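Local coordinates for protein ribose 5-phosphate isomerase (Trypanosoma cruzi, PDB 3M1P) that probably interconverts ribose 5-phosphate and ribulose 5-phosphate as a type B sugar-phosphate isomerase that assembles from four chains, at residues D29-V34 against T126-P131. The protein carries 1 engineered substitution. Numbering follows the deposited sequence.
Sequences DEFVPV and TFLQTP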
ATOM      1  N   ASP A  29     -20.761 -15.025 -11.947  1.00 26.27           N
ATOM      2  CA  ASP A  29     -21.079 -15.687 -13.216  1.00 26.99           C
ATOM      3  C   ASP A  29     -21.463 -14.717 -14.341  1.00 26.45           C
ATOM      4  O   ASP A  29     -21.290 -15.031 -15.516  1.00 27.28           O
ATOM      5  CB  ASP A  29     -22.228 -16.671 -13.005  1.00 27.65           C
ATOM      6  CG  ASP A  29     -21.856 -17.829 -12.103  1.00 29.85           C
ATOM      7  OD1 ASP A  29     -20.675 -17.934 -11.689  1.00 32.13           O
ATOM      8  OD2 ASP A  29     -22.761 -18.640 -11.813  1.00 32.63           O
ATOM      9  N   GLU A  30     -21.988 -13.551 -13.986  1.00 25.72           N
ATOM     10  CA  GLU A  30     -22.314 -12.535 -14.985  1.00 25.43           C
ATOM     11  C   GLU A  30     -21.096 -11.856 -15.641  1.00 24.85           C
ATOM     12  O   GLU A  30     -21.266 -11.095 -16.590  1.00 25.10           O
ATOM     13  CB  GLU A  30     -23.244 -11.469 -14.411  1.00 25.32           C
ATOM     14  CG  GLU A  30     -22.539 -10.445 -13.519  1.00 26.77           C
ATOM     15  CD  GLU A  30     -22.704 -10.744 -12.041  1.00 28.21           C
ATOM     16  OE1 GLU A  30     -22.447 -11.897 -11.611  1.00 28.83           O
ATOM     17  OE2 GLU A  30     -23.111  -9.816 -11.316  1.00 28.39           O
ATOM     18  N   PHE A  31     -19.889 -12.107 -15.138  1.00 23.70           N
ATOM     19  CA  PHE A  31     -18.686 -11.478 -15.689  1.00 23.23           C
ATOM     20  C   PHE A  31     -17.921 -12.442 -16.590  1.00 23.00           C
ATOM     21  O   PHE A  31     -17.481 -13.492 -16.143  1.00 22.69           O
ATOM     22  CB  PHE A  31     -17.777 -10.940 -14.564  1.00 22.58           C
ATOM     23  CG  PHE A  31     -18.421  -9.866 -13.732  1.00 22.21           C
ATOM     24  CD1 PHE A  31     -18.476  -8.547 -14.191  1.00 21.98           C
ATOM     25  CD2 PHE A  31     -18.990 -10.170 -12.495  1.00 20.33           C
ATOM     26  CE1 PHE A  31     -19.086  -7.550 -13.426  1.00 21.60           C
ATOM     27  CE2 PHE A  31     -19.602  -9.193 -11.730  1.00 19.82           C
ATOM     28  CZ  PHE A  31     -19.656  -7.876 -12.190  1.00 21.58           C
ATOM     29  N   VAL A  32     -17.754 -12.074 -17.855  1.00 23.32           N
ATOM     30  CA  VAL A  32     -17.071 -12.941 -18.822  1.00 23.21           C
ATOM     31  C   VAL A  32     -15.690 -12.419 -19.211  1.00 23.50           C
ATOM     32  O   VAL A  32     -15.590 -11.376 -19.867  1.00 23.85           O
ATOM     33  CB  VAL A  32     -17.912 -13.143 -20.118  1.00 23.70           C
ATOM     34  CG1 VAL A  32     -17.271 -14.211 -21.009  1.00 22.34           C
ATOM     35  CG2 VAL A  32     -19.374 -13.488 -19.780  1.00 22.56           C
ATOM     36  N   PRO A  33     -14.618 -13.139 -18.819  1.00 23.75           N
ATOM     37  CA  PRO A  33     -13.278 -12.711 -19.214  1.00 24.25           C
ATOM     38  C   PRO A  33     -13.021 -12.928 -20.707  1.00 24.88           C
ATOM     39  O   PRO A  33     -13.388 -13.974 -21.270  1.00 25.01           O
ATOM     40  CB  PRO A  33     -12.348 -13.595 -18.376  1.00 23.99           C
ATOM     41  CG  PRO A  33     -13.160 -14.761 -17.971  1.00 23.80           C
ATOM     42  CD  PRO A  33     -14.598 -14.364 -17.993  1.00 23.75           C
ATOM     43  N   VAL A  34     -12.415 -11.922 -21.327  1.00 25.18           N
ATOM     44  CA  VAL A  34     -12.029 -11.959 -22.731  1.00 25.56           C
ATOM     45  C   VAL A  34     -10.540 -11.681 -22.729  1.00 25.99           C
ATOM     46  O   VAL A  34     -10.098 -10.532 -22.605  1.00 25.48           O
ATOM     47  CB  VAL A  34     -12.800 -10.884 -23.569  1.00 25.57           C
ATOM     48  CG1 VAL A  34     -12.448 -10.978 -25.050  1.00 25.67           C
ATOM     49  CG2 VAL A  34     -14.306 -11.008 -23.364  1.00 24.78           C
ATOM     50  N   THR A 126     -13.582  -6.372  -6.342  1.00 12.97           N
ATOM     51  CA  THR A 126     -14.175  -5.138  -5.844  1.00 12.87           C
ATOM     52  C   THR A 126     -14.538  -4.160  -6.976  1.00 12.57           C
ATOM     53  O   THR A 126     -15.613  -3.574  -6.979  1.00 12.26           O
ATOM     54  CB  THR A 126     -13.227  -4.443  -4.834  1.00 13.23           C
ATOM     55  OG1 THR A 126     -12.834  -5.387  -3.835  1.00 11.45           O
ATOM     56  CG2 THR A 126     -13.916  -3.245  -4.191  1.00 12.58           C
ATOM     57  N   PHE A 127     -13.626  -3.998  -7.925  1.00 12.92           N
ATOM     58  CA  PHE A 127     -13.845  -3.164  -9.095  1.00 13.63           C
ATOM     59  C   PHE A 127     -15.092  -3.607  -9.873  1.00 14.51           C
ATOM     60  O   PHE A 127     -15.948  -2.789 -10.196  1.00 14.30           O
ATOM     61  CB  PHE A 127     -12.624  -3.262  -9.999  1.00 13.31           C
ATOM     62  CG  PHE A 127     -12.641  -2.314 -11.151  1.00 13.75           C
ATOM     63  CD1 PHE A 127     -12.230  -1.003 -10.985  1.00 11.55           C
ATOM     64  CD2 PHE A 127     -13.036  -2.750 -12.427  1.00 14.64           C
ATOM     65  CE1 PHE A 127     -12.223  -0.119 -12.070  1.00 13.05           C
ATOM     66  CE2 PHE A 127     -13.029  -1.879 -13.518  1.00 14.09           C
ATOM     67  CZ  PHE A 127     -12.632  -0.559 -13.339  1.00 11.42           C
ATOM     68  N   LEU A 128     -15.193  -4.905 -10.154  1.00 15.48           N
ATOM     69  CA  LEU A 128     -16.291  -5.416 -10.979  1.00 16.70           C
ATOM     70  C   LEU A 128     -17.630  -5.368 -10.256  1.00 17.22           C
ATOM     71  O   LEU A 128     -18.651  -5.048 -10.867  1.00 17.39           O
ATOM     72  CB  LEU A 128     -15.989  -6.826 -11.498  1.00 16.19           C
ATOM     73  CG  LEU A 128     -14.832  -6.909 -12.495  1.00 16.44           C
ATOM     74  CD1 LEU A 128     -14.472  -8.349 -12.803  1.00 14.46           C
ATOM     75  CD2 LEU A 128     -15.144  -6.127 -13.783  1.00 15.07           C
ATOM     76  N   GLN A 129     -17.605  -5.633  -8.951  1.00 18.02           N
ATOM     77  CA  GLN A 129     -18.830  -5.696  -8.131  1.00 18.60           C
ATOM     78  C   GLN A 129     -19.364  -4.355  -7.618  1.00 19.46           C
ATOM     79  O   GLN A 129     -20.555  -4.249  -7.325  1.00 19.87           O
ATOM     80  CB  GLN A 129     -18.628  -6.637  -6.942  1.00 18.37           C
ATOM     81  CG  GLN A 129     -18.510  -8.125  -7.312  1.00 17.31           C
ATOM     82  CD  GLN A 129     -18.326  -9.018  -6.091  1.00 18.69           C
ATOM     83  OE1 GLN A 129     -18.155  -8.526  -4.972  1.00 18.06           O
ATOM     84  NE2 GLN A 129     -18.343 -10.341  -6.303  1.00 17.70           N
ATOM     85  N   THR A 130     -18.499  -3.343  -7.493  1.00 20.08           N
ATOM     86  CA  THR A 130     -18.898  -2.053  -6.921  1.00 20.64           C
ATOM     87  C   THR A 130     -19.593  -1.176  -7.960  1.00 21.10           C
ATOM     88  O   THR A 130     -19.021  -0.902  -9.006  1.00 21.29           O
ATOM     89  CB  THR A 130     -17.679  -1.279  -6.323  1.00 20.91           C
ATOM     90  OG1 THR A 130     -16.953  -2.133  -5.429  1.00 20.80           O
ATOM     91  CG2 THR A 130     -18.136  -0.046  -5.577  1.00 19.24           C
ATOM     92  N   PRO A 131     -20.839  -0.748  -7.681  1.00 21.86           N
ATOM     93  CA  PRO A 131     -21.549   0.106  -8.644  1.00 22.46           C
ATOM     94  C   PRO A 131     -21.080   1.550  -8.630  1.00 23.02           C
ATOM     95  O   PRO A 131     -20.550   2.020  -7.620  1.00 22.87           O
ATOM     96  CB  PRO A 131     -23.008   0.044  -8.160  1.00 22.62           C
ATOM     97  CG  PRO A 131     -22.899  -0.192  -6.661  1.00 22.56           C
ATOM     98  CD  PRO A 131     -21.666  -1.073  -6.495  1.00 21.61           C
TER
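Phe-31 lays its ring against the last turn of helix 117-129, where Leu-128 meets it, and this pair carries nearly all of the buried contact. CB of Leu-128 sits over one face of the ring in a CH-pi arrangement, 4.0 Å from its centroid and 20° off the normal. It is offset toward CE1 of Phe-31, which at 3.7 Å from CB of Leu-128 makes the closest side-chain approach. The opposite face is covered by CG of Glu-30, the preceding residue in the chain, so the ring is sandwiched between two aliphatic groups. With CG of Phe-31 anti to its carbonyl carbon (chi1 -62°), the ring extends from the strand toward the helix, while the Leu-128 side chain runs past it in the reverse direction and brings CD2 to 4.1 Å from CD1 of Phe-31. The far end of the ring reaches the helix backbone, CZ of Phe-31 lying 3.3 Å from O of Leu-128. Gln-129 adds only a small peripheral contact, its N placed obliquely to the ring, and its NE2 is hydrogen-bonded to O of Ala-27. No hydrogen bond joins 29-34 to 126-131. Just beyond, Thr-130, the first residue to leave helical geometry, gives both N and OG1 to O of Thr-126, from opposite faces of its carbonyl plane. Val-24 of helix 17-26 and Arg-3 also touch Phe-31, and Val-5 touches Leu-128. The contact packs helix 117-129 against strand 31-35, the edge strand of the parallel sheet within this chain, the layered helix-on-sheet arrangement of the Rossmann-like alpha/beta fold of RpiB enzymes.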